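Local coordinates for tyrosine-protein phosphatase non-receptor type 18 (PDB 2OC3), which removes phosphate from phosphotyrosine residues of proteins, among them autophosphorylated tyrosine kinases, through its catalytic domain, at residues 251-255 / 256-260. Residues are numbered along the deposited sequence; the frame is centred on the assembly and turned at random.
Sequences QLLLT and QMIPP
Met-257 N donates to Leu-252 O at 2.8 Å, a nearly straight bond (N-H...O 161°) that spans five residues and closes the last turn of helix 238-254. Gln-256, with positive phi (66°), lets the chain reverse there; its N bonds to Leu-253 O at 3.1 Å, but from well above the carbonyl plane rather than along a lone pair. A water also donates to Leu-253 O, at 3.0 Å, and reaches weakly to OE1 of Gln-256, whose side chain, bent at chi2, folds back beside the helix end. Leu-252 CD2 lies 4.1 Å from Met-257 CB. Against the last helical turn, Ile-258 adds to this apolar packing: its bend at chi2 (-72°) puts CD1 3.3 Å from CB of Leu-252, tighter than usual van der Waals contact, while CG1 lies 4.3 Å from CD1 of Leu-253. Both Met-257 and Ile-258 cross the Leu-252 side chain at about a right angle, and Phe-296 of helix 282-296 also touches Ile-258 and Leu-253. On the exposed side, Thr-255 OG1 turns back to donate to Gln-251 O at 2.8 Å, reaching that carbonyl from the face opposite Thr-255 N, while the CG of Met-257 rests 3.6 Å from the same OG1. Positive phi and the two backbone bonds identify a Schellman C-cap, with Leu-252/Met-257 its usual apolar pair, leading toward helix 264-272 of the phosphatase domain.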
ATOM      1  N   GLN A 251       9.607   8.791  -7.572  1.00  9.28           N
ATOM      2  CA  GLN A 251      10.971   8.720  -7.082  1.00 10.60           C
ATOM      3  C   GLN A 251      11.947   8.663  -8.255  1.00 11.06           C
ATOM      4  O   GLN A 251      12.997   9.334  -8.205  1.00 14.38           O
ATOM      5  CB  GLN A 251      11.158   7.545  -6.161  1.00 12.58           C
ATOM      6  CG  GLN A 251      10.391   7.714  -4.843  1.00 11.63           C
ATOM      7  CD  GLN A 251      10.790   8.978  -4.083  1.00 12.45           C
ATOM      8  OE1 GLN A 251      10.190  10.059  -4.216  1.00 15.35           O
ATOM      9  NE2 GLN A 251      11.815   8.827  -3.268  1.00 24.65           N
ATOM     10  N   LEU A 252      11.631   7.915  -9.301  1.00  9.28           N
ATOM     11  CA  LEU A 252      12.484   7.920 -10.513  1.00 11.53           C
ATOM     12  C   LEU A 252      12.584   9.327 -11.077  1.00 13.82           C
ATOM     13  O   LEU A 252      13.661   9.803 -11.449  1.00 13.76           O
ATOM     14  CB  LEU A 252      11.945   6.991 -11.603  1.00 13.48           C
ATOM     15  CG  LEU A 252      12.011   5.487 -11.340  1.00 12.34           C
ATOM     16  CD1 LEU A 252      11.370   4.737 -12.538  1.00 17.93           C
ATOM     17  CD2 LEU A 252      13.444   5.027 -11.030  1.00 13.14           C
ATOM     18  N   LEU A 253      11.463  10.018 -11.158  1.00 11.03           N
ATOM     19  CA  LEU A 253      11.421  11.354 -11.756  1.00 11.48           C
ATOM     20  C   LEU A 253      12.270  12.327 -10.958  1.00 14.68           C
ATOM     21  O   LEU A 253      13.108  13.066 -11.517  1.00 15.51           O
ATOM     22  CB  LEU A 253       9.981  11.852 -11.796  1.00 12.73           C
ATOM     23  CG  LEU A 253       9.699  13.189 -12.459  1.00 19.15           C
ATOM     24  CD1 LEU A 253      10.020  13.101 -13.940  1.00 26.65           C
ATOM     25  CD2 LEU A 253       8.244  13.558 -12.231  1.00 19.07           C
ATOM     26  N   LEU A 254      12.125  12.314  -9.647  1.00 11.62           N
ATOM     27  CA  LEU A 254      12.835  13.288  -8.821  1.00 12.76           C
ATOM     28  C   LEU A 254      14.337  13.001  -8.744  1.00 17.86           C
ATOM     29  O   LEU A 254      15.145  13.905  -8.483  1.00 21.93           O
ATOM     30  CB  LEU A 254      12.233  13.310  -7.410  1.00 18.48           C
ATOM     31  CG  LEU A 254      10.782  13.763  -7.334  1.00 20.03           C
ATOM     32  CD1 LEU A 254      10.243  13.490  -5.935  1.00 22.53           C
ATOM     33  CD2 LEU A 254      10.642  15.257  -7.683  1.00 23.81           C
ATOM     34  N   THR A 255      14.726  11.758  -8.962  1.00 14.32           N
ATOM     35  CA  THR A 255      16.141  11.355  -8.955  1.00 15.72           C
ATOM     36  C   THR A 255      16.741  11.367 -10.368  1.00 14.60           C
ATOM     37  O   THR A 255      17.887  10.948 -10.546  1.00 16.80           O
ATOM     38  CB  THR A 255      16.344   9.995  -8.342  1.00 18.19           C
ATOM     39  OG1 THR A 255      15.600   9.018  -9.060  1.00 15.19           O
ATOM     40  CG2 THR A 255      15.912  10.005  -6.850  1.00 23.41           C
ATOM     41  N   GLN A 256      15.974  11.824 -11.350  1.00 13.23           N
ATOM     42  CA  GLN A 256      16.416  11.982 -12.748  1.00 13.48           C
ATOM     43  C   GLN A 256      16.735  10.657 -13.425  1.00 16.00           C
ATOM     44  O   GLN A 256      17.540  10.593 -14.381  1.00 18.46           O
ATOM     45  CB  GLN A 256      17.594  12.970 -12.838  1.00 14.88           C
ATOM     46  CG  GLN A 256      17.368  14.261 -12.082  1.00 19.79           C
ATOM     47  CD  GLN A 256      16.251  15.104 -12.649  1.00 31.54           C
ATOM     48  OE1 GLN A 256      16.245  15.428 -13.841  1.00 50.39           O
ATOM     49  NE2 GLN A 256      15.293  15.481 -11.795  1.00 41.75           N
ATOM     50  N   MET A 257      16.057   9.598 -12.969  1.00 10.22           N
ATOM     51  CA  MET A 257      16.282   8.249 -13.399  1.00 11.07           C
ATOM     52  C   MET A 257      15.136   7.626 -14.188  1.00 10.67           C
ATOM     53  O   MET A 257      14.884   6.419 -14.101  1.00 13.28           O
ATOM     54  CB  MET A 257      16.588   7.395 -12.170  1.00 18.60           C
ATOM     55  CG  MET A 257      17.891   7.729 -11.484  1.00 17.39           C
ATOM     56  SD  MET A 257      19.335   7.321 -12.529  1.00 18.22           S
ATOM     57  CE  MET A 257      19.192   5.565 -12.638  1.00 23.69           C
ATOM     58  N   ILE A 258      14.498   8.427 -15.027  1.00 11.94           N
ATOM     59  CA  ILE A 258      13.546   7.912 -16.005  1.00 13.56           C
ATOM     60  C   ILE A 258      14.314   7.627 -17.306  1.00 12.09           C
ATOM     61  O   ILE A 258      14.715   8.558 -17.954  1.00 17.18           O
ATOM     62  CB  ILE A 258      12.394   8.922 -16.271  1.00 14.70           C
ATOM     63  CG1 ILE A 258      11.640   9.252 -14.989  1.00 15.17           C
ATOM     64  CG2 ILE A 258      11.404   8.306 -17.287  1.00 15.76           C
ATOM     65  CD1 ILE A 258      10.777   8.114 -14.507  1.00 18.58           C
ATOM     66  N   PRO A 259      14.485   6.336 -17.692  1.00 20.36           N
ATOM     67  CA  PRO A 259      15.261   6.105 -18.917  1.00 23.19           C
ATOM     68  C   PRO A 259      14.411   6.295 -20.149  1.00 26.58           C
ATOM     69  O   PRO A 259      13.181   6.325 -20.030  1.00 16.97           O
ATOM     70  CB  PRO A 259      15.722   4.661 -18.770  1.00 27.90           C
ATOM     71  CG  PRO A 259      14.696   4.013 -17.939  1.00 22.65           C
ATOM     72  CD  PRO A 259      14.036   5.080 -17.074  1.00 28.15           C
ATOM     73  N   PRO A 260      15.040   6.462 -21.325  1.00 22.08           N
ATOM     74  CA  PRO A 260      14.292   6.775 -22.543  1.00 27.32           C
ATOM     75  C   PRO A 260      13.344   5.661 -22.987  1.00 19.57           C
ATOM     76  O   PRO A 260      12.368   5.924 -23.689  1.00 30.55           O
ATOM     77  CB  PRO A 260      15.398   6.995 -23.592  1.00 35.00           C
ATOM     78  CG  PRO A 260      16.570   6.273 -23.048  1.00 32.88           C
ATOM     79  CD  PRO A 260      16.496   6.423 -21.577  1.00 34.83           C
TER
HETATM   80  O   HOH W   1      13.543  13.617 -14.412  1.00 35.66           O